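PDB 1ZBS: uncharacterized protein from Porphyromonas gingivalis, which is of unknown function but, as a putative N-acetylglucosamine kinase of the ASKHA superfamily, probably transfers phosphate from ATP to the amino sugar. Local coordinates for residues I2-S7 / Q276-N281; W14-E19 / P51-K56; L23-T28 / L267-E272. All coordinates share one frame; numbering follows the deposited sequence.

Interaction 1. Residues I2-S7 / Q276-N281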
ATOM      1  N   ILE A   2      31.519 -20.792 -15.757  1.00 44.29           N
ATOM      2  CA  ILE A   2      30.200 -20.198 -15.932  1.00 41.46           C
ATOM      3  C   ILE A   2      29.951 -18.956 -15.090  1.00 39.67           C
ATOM      4  O   ILE A   2      30.634 -18.714 -14.093  1.00 38.75           O
ATOM      5  CB  ILE A   2      29.088 -21.224 -15.611  1.00 40.24           C
ATOM      6  CG1 ILE A   2      29.206 -21.681 -14.151  1.00 38.19           C
ATOM      7  CG2 ILE A   2      29.191 -22.409 -16.560  1.00 39.95           C
ATOM      8  CD1 ILE A   2      28.081 -22.591 -13.689  1.00 35.76           C
ATOM      9  N   LEU A   3      28.962 -18.174 -15.512  1.00 38.99           N
ATOM     10  CA  LEU A   3      28.570 -16.948 -14.817  1.00 38.95           C
ATOM     11  C   LEU A   3      27.141 -17.101 -14.305  1.00 37.78           C
ATOM     12  O   LEU A   3      26.208 -17.320 -15.078  1.00 37.85           O
ATOM     13  CB  LEU A   3      28.651 -15.741 -15.764  1.00 37.01           C
ATOM     14  CG  LEU A   3      28.241 -14.400 -15.138  1.00 36.72           C
ATOM     15  CD1 LEU A   3      29.178 -14.086 -13.971  1.00 36.45           C
ATOM     16  CD2 LEU A   3      28.283 -13.278 -16.180  1.00 33.08           C
ATOM     17  N   ILE A   4      26.968 -16.992 -12.999  1.00 37.34           N
ATOM     18  CA  ILE A   4      25.639 -17.124 -12.427  1.00 37.57           C
ATOM     19  C   ILE A   4      25.198 -15.821 -11.771  1.00 37.92           C
ATOM     20  O   ILE A   4      25.926 -15.228 -10.967  1.00 34.52           O
ATOM     21  CB  ILE A   4      25.573 -18.264 -11.383  1.00 36.16           C
ATOM     22  CG1 ILE A   4      26.014 -19.587 -12.021  1.00 34.79           C
ATOM     23  CG2 ILE A   4      24.145 -18.399 -10.864  1.00 37.34           C
ATOM     24  CD1 ILE A   4      26.093 -20.739 -11.053  1.00 33.38           C
ATOM     25  N   GLY A   5      23.997 -15.383 -12.129  1.00 39.30           N
ATOM     26  CA  GLY A   5      23.467 -14.154 -11.580  1.00 40.75           C
ATOM     27  C   GLY A   5      22.095 -14.333 -10.970  1.00 41.73           C
ATOM     28  O   GLY A   5      21.222 -14.972 -11.557  1.00 41.07           O
ATOM     29  N   ASP A   6      21.919 -13.768  -9.782  1.00 42.94           N
ATOM     30  CA  ASP A   6      20.656 -13.833  -9.069  1.00 44.45           C
ATOM     31  C   ASP A   6      20.256 -12.409  -8.702  1.00 45.35           C
ATOM     32  O   ASP A   6      20.832 -11.811  -7.794  1.00 43.79           O
ATOM     33  CB  ASP A   6      20.806 -14.671  -7.804  1.00 44.75           C
ATOM     34  CG  ASP A   6      19.474 -15.089  -7.229  1.00 47.30           C
ATOM     35  OD1 ASP A   6      18.752 -15.852  -7.907  1.00 48.44           O
ATOM     36  OD2 ASP A   6      19.145 -14.656  -6.104  1.00 49.95           O
ATOM     37  N   SER A   7      19.271 -11.873  -9.418  1.00 47.53           N
ATOM     38  CA  SER A   7      18.807 -10.510  -9.190  1.00 50.13           C
ATOM     39  C   SER A   7      17.497 -10.414  -8.421  1.00 51.61           C
ATOM     40  O   SER A   7      16.522 -11.094  -8.733  1.00 50.41           O
ATOM     41  CB  SER A   7      18.653  -9.776 -10.527  1.00 50.13           C
ATOM     42  OG  SER A   7      18.180  -8.450 -10.333  1.00 50.53           O
ATOM     43  N   GLN A 276      25.862 -25.675  -7.420  1.00 39.75           N
ATOM     44  CA  GLN A 276      25.831 -27.128  -7.511  1.00 41.90           C
ATOM     45  C   GLN A 276      24.846 -27.579  -8.591  1.00 42.12           C
ATOM     46  O   GLN A 276      25.072 -28.589  -9.253  1.00 42.20           O
ATOM     47  CB  GLN A 276      25.452 -27.753  -6.162  1.00 44.19           C
ATOM     48  CG  GLN A 276      26.544 -27.669  -5.092  1.00 49.59           C
ATOM     49  CD  GLN A 276      27.867 -28.323  -5.512  1.00 51.75           C
ATOM     50  OE1 GLN A 276      28.574 -27.814  -6.387  1.00 54.49           O
ATOM     51  NE2 GLN A 276      28.203 -29.453  -4.887  1.00 50.97           N
ATOM     52  N   TYR A 277      23.767 -26.821  -8.779  1.00 41.04           N
ATOM     53  CA  TYR A 277      22.764 -27.170  -9.776  1.00 40.80           C
ATOM     54  C   TYR A 277      23.342 -27.183 -11.188  1.00 41.09           C
ATOM     55  O   TYR A 277      23.222 -28.170 -11.905  1.00 42.76           O
ATOM     56  CB  TYR A 277      21.590 -26.193  -9.738  1.00 38.17           C
ATOM     57  CG  TYR A 277      20.591 -26.461 -10.838  1.00 37.26           C
ATOM     58  CD1 TYR A 277      19.531 -27.346 -10.645  1.00 37.20           C
ATOM     59  CD2 TYR A 277      20.749 -25.887 -12.102  1.00 37.62           C
ATOM     60  CE1 TYR A 277      18.654 -27.656 -11.684  1.00 38.81           C
ATOM     61  CE2 TYR A 277      19.882 -26.191 -13.147  1.00 38.34           C
ATOM     62  CZ  TYR A 277      18.840 -27.076 -12.931  1.00 39.23           C
ATOM     63  OH  TYR A 277      17.995 -27.390 -13.963  1.00 41.79           O
ATOM     64  N   HIS A 278      23.948 -26.072 -11.592  1.00 41.82           N
ATOM     65  CA  HIS A 278      24.537 -25.974 -12.917  1.00 43.11           C
ATOM     66  C   HIS A 278      25.856 -26.727 -12.989  1.00 44.70           C
ATOM     67  O   HIS A 278      26.621 -26.580 -13.940  1.00 46.00           O
ATOM     68  CB  HIS A 278      24.728 -24.508 -13.297  1.00 40.04           C
ATOM     69  CG  HIS A 278      23.439 -23.763 -13.429  1.00 38.84           C
ATOM     70  ND1 HIS A 278      22.571 -23.962 -14.482  1.00 34.98           N
ATOM     71  CD2 HIS A 278      22.831 -22.877 -12.605  1.00 35.28           C
ATOM     72  CE1 HIS A 278      21.486 -23.234 -14.300  1.00 36.67           C
ATOM     73  NE2 HIS A 278      21.617 -22.567 -13.167  1.00 36.30           N
ATOM     74  N   HIS A 279      26.120 -27.529 -11.967  1.00 45.33           N
ATOM     75  CA  HIS A 279      27.328 -28.331 -11.925  1.00 47.12           C
ATOM     76  C   HIS A 279      26.902 -29.773 -12.146  1.00 47.64           C
ATOM     77  O   HIS A 279      27.692 -30.601 -12.591  1.00 47.55           O
ATOM     78  CB  HIS A 279      28.018 -28.209 -10.567  1.00 48.56           C
ATOM     79  CG  HIS A 279      29.191 -29.126 -10.406  1.00 52.39           C
ATOM     80  ND1 HIS A 279      29.452 -29.799  -9.230  1.00 53.82           N
ATOM     81  CD2 HIS A 279      30.178 -29.472 -11.264  1.00 53.05           C
ATOM     82  CE1 HIS A 279      30.549 -30.521  -9.374  1.00 53.96           C
ATOM     83  NE2 HIS A 279      31.010 -30.341 -10.598  1.00 54.15           N
ATOM     84  N   ASN A 280      25.637 -30.059 -11.836  1.00 47.93           N
ATOM     85  CA  ASN A 280      25.089 -31.402 -11.984  1.00 49.21           C
ATOM     86  C   ASN A 280      23.987 -31.465 -13.038  1.00 50.13           C
ATOM     87  O   ASN A 280      23.465 -32.543 -13.331  1.00 51.12           O
ATOM     88  CB  ASN A 280      24.509 -31.898 -10.656  1.00 47.55           C
ATOM     89  CG  ASN A 280      25.469 -31.745  -9.501  1.00 46.28           C
ATOM     90  OD1 ASN A 280      26.665 -31.989  -9.631  1.00 46.68           O
ATOM     91  ND2 ASN A 280      24.940 -31.355  -8.350  1.00 47.33           N
ATOM     92  N   ASN A 281      23.628 -30.309 -13.593  1.00 50.21           N
ATOM     93  CA  ASN A 281      22.580 -30.226 -14.613  1.00 50.69           C
ATOM     94  C   ASN A 281      23.024 -29.388 -15.797  1.00 51.56           C
ATOM     95  O   ASN A 281      22.329 -28.444 -16.202  1.00 54.72           O
ATOM     96  CB  ASN A 281      21.300 -29.608 -14.049  1.00 51.35           C
ATOM     97  CG  ASN A 281      20.787 -30.334 -12.834  1.00 49.61           C
ATOM     98  OD1 ASN A 281      21.233 -30.087 -11.715  1.00 51.31           O
ATOM     99  ND2 ASN A 281      19.844 -31.238 -13.043  1.00 50.64           N
TER
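The contact belongs to the N-terminal half of an ASKHA-type fold, in which the central strand 2-7 of the first five-stranded sheet is met by the C-terminal helix 271-280. The helix comes at the far end of the sequence, yet it returns to the domain in which the chain began, and its last turn meets the strand through His278, packed against Ile2 and Ile4. These two isoleucines point from alternate positions of the strand to the same face; the backbones stay well apart, with 8.6 Å between the CA atoms of Ile2 and His278. Both isoleucines touch through the CD1 methyl alone. In Ile2 the CG1 branch lies between the backbone N and the carbonyl carbon (chi1 61°), and the extended chi2 carries CD1 to 3.9 Å from CB of His278. Ile4 turns CG1 the other way, anti to its carbonyl carbon (chi1 -57°), and brings its methyl obliquely toward the imidazole. The interface is thus apolar on the strand side and rests on the stem and one ring carbon of the histidine, with no hydrogen bond between the segments. NE2 of His278 is hydrogen-bonded to the hydroxyl of Tyr66, and the ring stacks with Tyr64, both on strand 62-67. Within the helix, CD2 of Tyr277 sits over the centre of the imidazole, 3.4 Å above its plane. Together these partners would limit the rotation of the ring. Helical geometry ends three residues later, at Asn281. On the strand side, the imidazole is reached at CD2, which lies 4.2 Å from CD1 of Ile4.

Interaction 2. Residues W14-E19 / P51-K56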
ATOM      1  N   TRP A  14      26.355 -11.954  -8.282  1.00 47.27           N
ATOM      2  CA  TRP A  14      27.027 -12.686  -9.347  1.00 44.97           C
ATOM      3  C   TRP A  14      28.093 -13.647  -8.825  1.00 46.88           C
ATOM      4  O   TRP A  14      28.660 -13.450  -7.741  1.00 46.96           O
ATOM      5  CB  TRP A  14      27.704 -11.722 -10.327  1.00 41.53           C
ATOM      6  CG  TRP A  14      26.786 -10.859 -11.123  1.00 39.24           C
ATOM      7  CD1 TRP A  14      26.381  -9.593 -10.820  1.00 38.13           C
ATOM      8  CD2 TRP A  14      26.174 -11.186 -12.376  1.00 38.08           C
ATOM      9  NE1 TRP A  14      25.558  -9.105 -11.814  1.00 36.66           N
ATOM     10  CE2 TRP A  14      25.413 -10.065 -12.780  1.00 37.66           C
ATOM     11  CE3 TRP A  14      26.197 -12.317 -13.199  1.00 37.54           C
ATOM     12  CZ2 TRP A  14      24.682 -10.043 -13.970  1.00 37.14           C
ATOM     13  CZ3 TRP A  14      25.467 -12.297 -14.388  1.00 37.84           C
ATOM     14  CH2 TRP A  14      24.720 -11.165 -14.760  1.00 37.92           C
ATOM     15  N   CYS A  15      28.371 -14.683  -9.615  1.00 47.22           N
ATOM     16  CA  CYS A  15      29.393 -15.665  -9.270  1.00 46.63           C
ATOM     17  C   CYS A  15      29.949 -16.388 -10.486  1.00 45.81           C
ATOM     18  O   CYS A  15      29.204 -16.889 -11.328  1.00 44.27           O
ATOM     19  CB  CYS A  15      28.857 -16.705  -8.287  1.00 46.48           C
ATOM     20  SG  CYS A  15      29.979 -18.128  -8.071  1.00 48.28           S
ATOM     21  N   ILE A  16      31.273 -16.422 -10.573  1.00 46.02           N
ATOM     22  CA  ILE A  16      31.953 -17.113 -11.655  1.00 46.10           C
ATOM     23  C   ILE A  16      32.418 -18.435 -11.055  1.00 45.34           C
ATOM     24  O   ILE A  16      33.339 -18.464 -10.243  1.00 44.78           O
ATOM     25  CB  ILE A  16      33.173 -16.313 -12.163  1.00 46.25           C
ATOM     26  CG1 ILE A  16      32.710 -15.012 -12.818  1.00 47.35           C
ATOM     27  CG2 ILE A  16      33.956 -17.137 -13.168  1.00 47.63           C
ATOM     28  CD1 ILE A  16      33.840 -14.184 -13.393  1.00 47.50           C
ATOM     29  N   ALA A  17      31.761 -19.523 -11.442  1.00 45.37           N
ATOM     30  CA  ALA A  17      32.098 -20.846 -10.931  1.00 45.93           C
ATOM     31  C   ALA A  17      32.744 -21.740 -11.990  1.00 47.06           C
ATOM     32  O   ALA A  17      32.603 -21.512 -13.192  1.00 46.22           O
ATOM     33  CB  ALA A  17      30.842 -21.523 -10.384  1.00 43.50           C
ATOM     34  N   LYS A  18      33.449 -22.765 -11.522  1.00 49.65           N
ATOM     35  CA  LYS A  18      34.107 -23.725 -12.395  1.00 49.97           C
ATOM     36  C   LYS A  18      33.964 -25.073 -11.718  1.00 49.89           C
ATOM     37  O   LYS A  18      34.473 -25.276 -10.614  1.00 49.43           O
ATOM     38  CB  LYS A  18      35.591 -23.394 -12.548  1.00 51.90           C
ATOM     39  CG  LYS A  18      36.301 -24.156 -13.671  1.00 54.48           C
ATOM     40  CD  LYS A  18      37.808 -24.184 -13.426  1.00 55.61           C
ATOM     41  CE  LYS A  18      38.606 -24.499 -14.685  1.00 56.99           C
ATOM     42  NZ  LYS A  18      38.633 -23.359 -15.653  1.00 56.86           N
ATOM     43  N   GLU A  19      33.252 -25.985 -12.373  1.00 48.62           N
ATOM     44  CA  GLU A  19      33.027 -27.327 -11.842  1.00 48.29           C
ATOM     45  C   GLU A  19      32.584 -27.324 -10.377  1.00 47.68           C
ATOM     46  O   GLU A  19      33.264 -27.879  -9.511  1.00 50.85           O
ATOM     47  CB  GLU A  19      34.292 -28.180 -11.996  1.00 50.23           C
ATOM     48  CG  GLU A  19      34.175 -29.280 -13.057  1.00 53.59           C
ATOM     49  CD  GLU A  19      34.506 -28.798 -14.468  1.00 56.05           C
ATOM     50  OE1 GLU A  19      35.716 -28.730 -14.814  1.00 57.76           O
ATOM     51  OE2 GLU A  19      33.558 -28.473 -15.234  1.00 60.20           O
ATOM     52  N   PRO A  51      33.131  -4.901 -15.729  1.00 59.50           N
ATOM     53  CA  PRO A  51      34.326  -4.524 -14.966  1.00 58.09           C
ATOM     54  C   PRO A  51      34.592  -5.418 -13.755  1.00 55.67           C
ATOM     55  O   PRO A  51      35.704  -5.449 -13.227  1.00 56.47           O
ATOM     56  CB  PRO A  51      34.040  -3.074 -14.575  1.00 58.98           C
ATOM     57  CG  PRO A  51      32.545  -3.040 -14.470  1.00 60.83           C
ATOM     58  CD  PRO A  51      32.130  -3.819 -15.701  1.00 60.44           C
ATOM     59  N   ALA A  52      33.568  -6.142 -13.320  1.00 52.82           N
ATOM     60  CA  ALA A  52      33.694  -7.035 -12.172  1.00 49.87           C
ATOM     61  C   ALA A  52      34.318  -8.356 -12.600  1.00 47.75           C
ATOM     62  O   ALA A  52      35.181  -8.901 -11.912  1.00 44.89           O
ATOM     63  CB  ALA A  52      32.319  -7.280 -11.551  1.00 48.31           C
ATOM     64  N   ILE A  53      33.863  -8.868 -13.740  1.00 46.91           N
ATOM     65  CA  ILE A  53      34.381 -10.117 -14.292  1.00 46.35           C
ATOM     66  C   ILE A  53      35.666  -9.837 -15.055  1.00 47.44           C
ATOM     67  O   ILE A  53      36.628 -10.611 -14.986  1.00 47.06           O
ATOM     68  CB  ILE A  53      33.369 -10.767 -15.273  1.00 47.81           C
ATOM     69  CG1 ILE A  53      34.089 -11.761 -16.194  1.00 47.43           C
ATOM     70  CG2 ILE A  53      32.709  -9.711 -16.110  1.00 43.86           C
ATOM     71  CD1 ILE A  53      33.229 -12.274 -17.355  1.00 51.52           C
ATOM     72  N   GLY A  54      35.653  -8.721 -15.784  1.00 48.67           N
ATOM     73  CA  GLY A  54      36.778  -8.293 -16.602  1.00 50.05           C
ATOM     74  C   GLY A  54      38.100  -8.978 -16.310  1.00 50.67           C
ATOM     75  O   GLY A  54      38.857  -8.543 -15.439  1.00 48.76           O
ATOM     76  N   GLN A  55      38.383 -10.044 -17.050  1.00 50.07           N
ATOM     77  CA  GLN A  55      39.612 -10.810 -16.856  1.00 50.06           C
ATOM     78  C   GLN A  55      39.372 -12.185 -17.466  1.00 49.47           C
ATOM     79  O   GLN A  55      40.018 -12.579 -18.435  1.00 52.38           O
ATOM     80  CB  GLN A  55      39.909 -10.969 -15.360  1.00 50.77           C
ATOM     81  CG  GLN A  55      41.352 -10.674 -14.945  1.00 49.68           C
ATOM     82  CD  GLN A  55      42.378 -11.377 -15.827  1.00 50.85           C
ATOM     83  OE1 GLN A  55      42.494 -11.072 -17.021  1.00 50.26           O
ATOM     84  NE2 GLN A  55      43.131 -12.317 -15.244  1.00 48.84           N
ATOM     85  N   LYS A  56      38.430 -12.919 -16.890  1.00 48.61           N
ATOM     86  CA  LYS A  56      38.111 -14.236 -17.406  1.00 46.70           C
ATOM     87  C   LYS A  56      36.847 -14.098 -18.219  1.00 46.05           C
ATOM     88  O   LYS A  56      36.049 -15.029 -18.306  1.00 45.67           O
ATOM     89  CB  LYS A  56      37.880 -15.219 -16.272  1.00 47.23           C
ATOM     90  CG  LYS A  56      36.875 -14.725 -15.279  1.00 43.29           C
ATOM     91  CD  LYS A  56      37.572 -14.231 -14.053  1.00 44.04           C
ATOM     92  CE  LYS A  56      38.063 -15.392 -13.214  1.00 45.02           C
ATOM     93  NZ  LYS A  56      38.488 -14.827 -11.891  1.00 48.97           N
TER
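Ile16, on strand 11-18, and Ile53, in the last turn of helix 38-53, meet by apolar contact, and Lys56 of the loop that follows adds its aliphatic stem. One methyl does all the touching on the strand side: CD1 of Ile16 lies 3.7 Å from CG1 of Ile53, and the two side chains cross at about a right angle. Ile53 sets its CG1 anti to the backbone N (chi1 160°), which lays that branch against the methyl. The lysine contact is of the same apolar kind, with Lys56 CG 3.6 Å and Lys56 CD 3.8 Å from Ile16 CD1, so the methyl abuts a helix residue and a loop residue side by side. Bends at chi2 and chi3 bring CG and CD of the lysine alongside that methyl, the two side chains crossing obliquely, and its amino group takes no part. No polar bond crosses the segments; within the turn, a weak bond of 3.5 Å joins Lys56 N to Ile53 O. Around this point Ile16 also packs on Leu3 of strand 2-7 and Phe26 of strand 21-29, while Ile53 rests on Ile60. The helix end thereby seats on the sheet face opposite the one that Cys15 and Ala17 turn to helix 271-280.

Interaction 3. Residues L23-T28 / L267-E272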
ATOM      1  N   LEU A  23      34.988 -19.157  -8.206  1.00 43.31           N
ATOM      2  CA  LEU A  23      36.253 -18.493  -8.494  1.00 44.34           C
ATOM      3  C   LEU A  23      36.055 -16.986  -8.399  1.00 45.64           C
ATOM      4  O   LEU A  23      37.012 -16.232  -8.229  1.00 48.14           O
ATOM      5  CB  LEU A  23      36.746 -18.852  -9.893  1.00 45.28           C
ATOM      6  CG  LEU A  23      36.921 -20.340 -10.185  1.00 42.52           C
ATOM      7  CD1 LEU A  23      37.582 -20.475 -11.547  1.00 45.56           C
ATOM      8  CD2 LEU A  23      37.779 -21.013  -9.107  1.00 42.83           C
ATOM      9  N   GLY A  24      34.799 -16.562  -8.510  1.00 48.47           N
ATOM     10  CA  GLY A  24      34.467 -15.149  -8.434  1.00 50.17           C
ATOM     11  C   GLY A  24      33.122 -14.927  -7.752  1.00 51.42           C
ATOM     12  O   GLY A  24      32.264 -15.809  -7.759  1.00 52.23           O
ATOM     13  N   ARG A  25      32.938 -13.750  -7.160  1.00 47.87           N
ATOM     14  CA  ARG A  25      31.700 -13.415  -6.470  1.00 48.78           C
ATOM     15  C   ARG A  25      31.606 -11.877  -6.463  1.00 51.49           C
ATOM     16  O   ARG A  25      32.211 -11.202  -5.626  1.00 51.33           O
ATOM     17  CB  ARG A  25      31.744 -14.028  -5.052  1.00 46.76           C
ATOM     18  CG  ARG A  25      30.409 -14.188  -4.296  1.00 43.80           C
ATOM     19  CD  ARG A  25      29.326 -15.007  -5.033  1.00 42.92           C
ATOM     20  NE  ARG A  25      28.054 -15.008  -4.289  1.00 38.91           N
ATOM     21  CZ  ARG A  25      27.813 -15.739  -3.200  1.00 38.05           C
ATOM     22  NH1 ARG A  25      28.756 -16.545  -2.724  1.00 38.05           N
ATOM     23  NH2 ARG A  25      26.649 -15.634  -2.556  1.00 31.65           N
ATOM     24  N   PHE A  26      30.872 -11.334  -7.438  1.00 56.52           N
ATOM     25  CA  PHE A  26      30.702  -9.883  -7.594  1.00 59.45           C
ATOM     26  C   PHE A  26      29.444  -9.400  -6.896  1.00 59.50           C
ATOM     27  O   PHE A  26      28.637 -10.195  -6.417  1.00 60.01           O
ATOM     28  CB  PHE A  26      30.601  -9.513  -9.080  1.00 59.60           C
ATOM     29  CG  PHE A  26      31.581 -10.237  -9.945  1.00 65.52           C
ATOM     30  CD1 PHE A  26      31.187 -10.762 -11.169  1.00 67.28           C
ATOM     31  CD2 PHE A  26      32.898 -10.416  -9.527  1.00 68.55           C
ATOM     32  CE1 PHE A  26      32.086 -11.462 -11.963  1.00 68.70           C
ATOM     33  CE2 PHE A  26      33.810 -11.112 -10.309  1.00 68.98           C
ATOM     34  CZ  PHE A  26      33.405 -11.637 -11.529  1.00 68.70           C
ATOM     35  N   GLN A  27      29.268  -8.086  -6.869  1.00 58.14           N
ATOM     36  CA  GLN A  27      28.111  -7.485  -6.223  1.00 58.49           C
ATOM     37  C   GLN A  27      27.667  -6.257  -7.014  1.00 58.92           C
ATOM     38  O   GLN A  27      28.288  -5.202  -6.915  1.00 60.17           O
ATOM     39  CB  GLN A  27      28.490  -7.056  -4.800  1.00 60.17           C
ATOM     40  CG  GLN A  27      27.404  -7.233  -3.746  1.00 57.80           C
ATOM     41  CD  GLN A  27      27.363  -8.653  -3.202  1.00 59.27           C
ATOM     42  OE1 GLN A  27      26.728  -9.543  -3.781  1.00 61.47           O
ATOM     43  NE2 GLN A  27      28.056  -8.875  -2.085  1.00 61.46           N
ATOM     44  N   THR A  28      26.612  -6.396  -7.809  1.00 60.84           N
ATOM     45  CA  THR A  28      26.103  -5.266  -8.574  1.00 61.80           C
ATOM     46  C   THR A  28      24.693  -4.985  -8.078  1.00 62.18           C
ATOM     47  O   THR A  28      24.326  -5.410  -6.983  1.00 62.00           O
ATOM     48  CB  THR A  28      26.053  -5.564 -10.085  1.00 61.18           C
ATOM     49  OG1 THR A  28      25.725  -4.362 -10.792  1.00 65.14           O
ATOM     50  CG2 THR A  28      24.999  -6.604 -10.389  1.00 59.58           C
ATOM     51  N   LEU A 267      17.572 -20.676   3.732  1.00 30.34           N
ATOM     52  CA  LEU A 267      18.899 -20.134   3.462  1.00 30.46           C
ATOM     53  C   LEU A 267      18.738 -18.695   2.974  1.00 31.25           C
ATOM     54  O   LEU A 267      17.748 -18.360   2.317  1.00 31.47           O
ATOM     55  CB  LEU A 267      19.599 -20.959   2.376  1.00 33.32           C
ATOM     56  CG  LEU A 267      20.290 -22.282   2.747  1.00 34.99           C
ATOM     57  CD1 LEU A 267      20.780 -22.980   1.483  1.00 36.13           C
ATOM     58  CD2 LEU A 267      21.463 -22.004   3.676  1.00 36.00           C
ATOM     59  N   GLN A 268      19.709 -17.842   3.282  1.00 31.58           N
ATOM     60  CA  GLN A 268      19.632 -16.450   2.853  1.00 31.59           C
ATOM     61  C   GLN A 268      19.753 -16.315   1.329  1.00 29.79           C
ATOM     62  O   GLN A 268      18.940 -15.635   0.695  1.00 28.60           O
ATOM     63  CB  GLN A 268      20.713 -15.624   3.568  1.00 30.73           C
ATOM     64  CG  GLN A 268      20.747 -14.161   3.145  1.00 38.11           C
ATOM     65  CD  GLN A 268      21.366 -13.242   4.196  1.00 39.55           C
ATOM     66  OE1 GLN A 268      22.368 -13.583   4.832  1.00 43.79           O
ATOM     67  NE2 GLN A 268      20.777 -12.060   4.366  1.00 39.69           N
ATOM     68  N   SER A 269      20.744 -16.998   0.751  1.00 30.70           N
ATOM     69  CA  SER A 269      21.016 -16.962  -0.692  1.00 32.44           C
ATOM     70  C   SER A 269      20.904 -18.330  -1.377  1.00 34.22           C
ATOM     71  O   SER A 269      21.136 -19.368  -0.765  1.00 34.53           O
ATOM     72  CB  SER A 269      22.430 -16.396  -0.932  1.00 31.95           C
ATOM     73  OG  SER A 269      22.903 -16.665  -2.246  1.00 31.61           O
ATOM     74  N   PRO A 270      20.505 -18.345  -2.658  1.00 36.04           N
ATOM     75  CA  PRO A 270      20.383 -19.602  -3.402  1.00 36.04           C
ATOM     76  C   PRO A 270      21.666 -19.831  -4.198  1.00 37.08           C
ATOM     77  O   PRO A 270      21.792 -20.811  -4.927  1.00 35.83           O
ATOM     78  CB  PRO A 270      19.208 -19.332  -4.326  1.00 36.18           C
ATOM     79  CG  PRO A 270      19.435 -17.897  -4.694  1.00 35.80           C
ATOM     80  CD  PRO A 270      19.771 -17.263  -3.343  1.00 36.27           C
HETATM   81  N   MSE A 271      22.615 -18.914  -4.056  1.00 38.95           N
HETATM   82  CA  MSE A 271      23.849 -19.016  -4.810  1.00 41.10           C
HETATM   83  C   MSE A 271      24.545 -20.367  -4.696  1.00 40.05           C
HETATM   84  O   MSE A 271      24.792 -21.018  -5.706  1.00 38.06           O
HETATM   85  CB  MSE A 271      24.814 -17.905  -4.417  1.00 42.75           C
HETATM   86  CG  MSE A 271      25.926 -17.738  -5.431  1.00 49.53           C
HETATM   87 SE   MSE A 271      25.238 -17.532  -7.251  1.00 60.60          SE
HETATM   88  CE  MSE A 271      25.274 -19.360  -7.850  1.00 57.90           C
ATOM     89  N   GLU A 272      24.867 -20.786  -3.476  1.00 39.76           N
ATOM     90  CA  GLU A 272      25.521 -22.073  -3.275  1.00 40.36           C
ATOM     91  C   GLU A 272      24.716 -23.162  -3.973  1.00 39.76           C
ATOM     92  O   GLU A 272      25.273 -24.078  -4.584  1.00 40.84           O
ATOM     93  CB  GLU A 272      25.632 -22.395  -1.783  1.00 42.68           C
ATOM     94  CG  GLU A 272      26.678 -21.563  -1.047  1.00 48.58           C
ATOM     95  CD  GLU A 272      28.067 -21.699  -1.660  1.00 52.00           C
ATOM     96  OE1 GLU A 272      28.540 -22.847  -1.835  1.00 52.80           O
ATOM     97  OE2 GLU A 272      28.690 -20.654  -1.966  1.00 55.47           O
TER
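Arg25 lays the face of its guanidinium on the side chain of Met271, a selenomethionine in this crystal; the charged group rests on the methylenes of that residue, the main contact here. CG of Met271 stands over the centre of the group, 3.5 Å from Arg25 CZ, while Met271 CB comes equally close, 3.5 Å, to Arg25 NH2. The two chains run past each other in opposite directions. A bend at chi2 (52°) and another at chi3 lead the selenium end of Met271 away toward Ile4 in strand 2-7, so that CB and CG face the arginine. Glu272 contributes charge without a bond: its OE2 is 4.2 Å from Arg25 NH1 and lies well out of the guanidinium plane, and the two planar groups are turned 47° from each other. Ser269 is a looser neighbour, its OG 3.9 Å from Arg25 NH2.

In the next shell, a salt bridge from Arg25 NH2 to Asp13 of strand 11-18 ties the arginine to the neighbouring strand. On the other side, Ser269 fixes the start of the helix by a capping bond: Met271 N donates to Ser269 OG over 2.9 Å, with an angle of 159° at the hydrogen. This bond secures the backbone from which Met271 reaches the arginine. Pro270, between them, packs on Asp6. Strand 21-29 is an edge of the first sheet, whereas strand 263-267 is an edge of the second. Residues 268-270 link strand 263-267 to helix 271-280, which begins where Arg25 reaches across from the first sheet.

Interactions 1 and 3 use the two ends of helix 271-280, the last turn in the first and the opening turn in the third, and both join it to the same sheet. Interaction 2 joins helix 38-53 to the opposite face of that sheet, so the layers sandwich it. Interactions 1 and 2 are buried and rest on isoleucine methyls, whereas interaction 3 is partly exposed and sets a charged arginine on an apolar side chain. Backbone pairing unites them: Ile4 N lies 2.8 Å from Cys15 O, and Ile16 O faces the amides of Leu23 and Gly24 in a classic beta bulge.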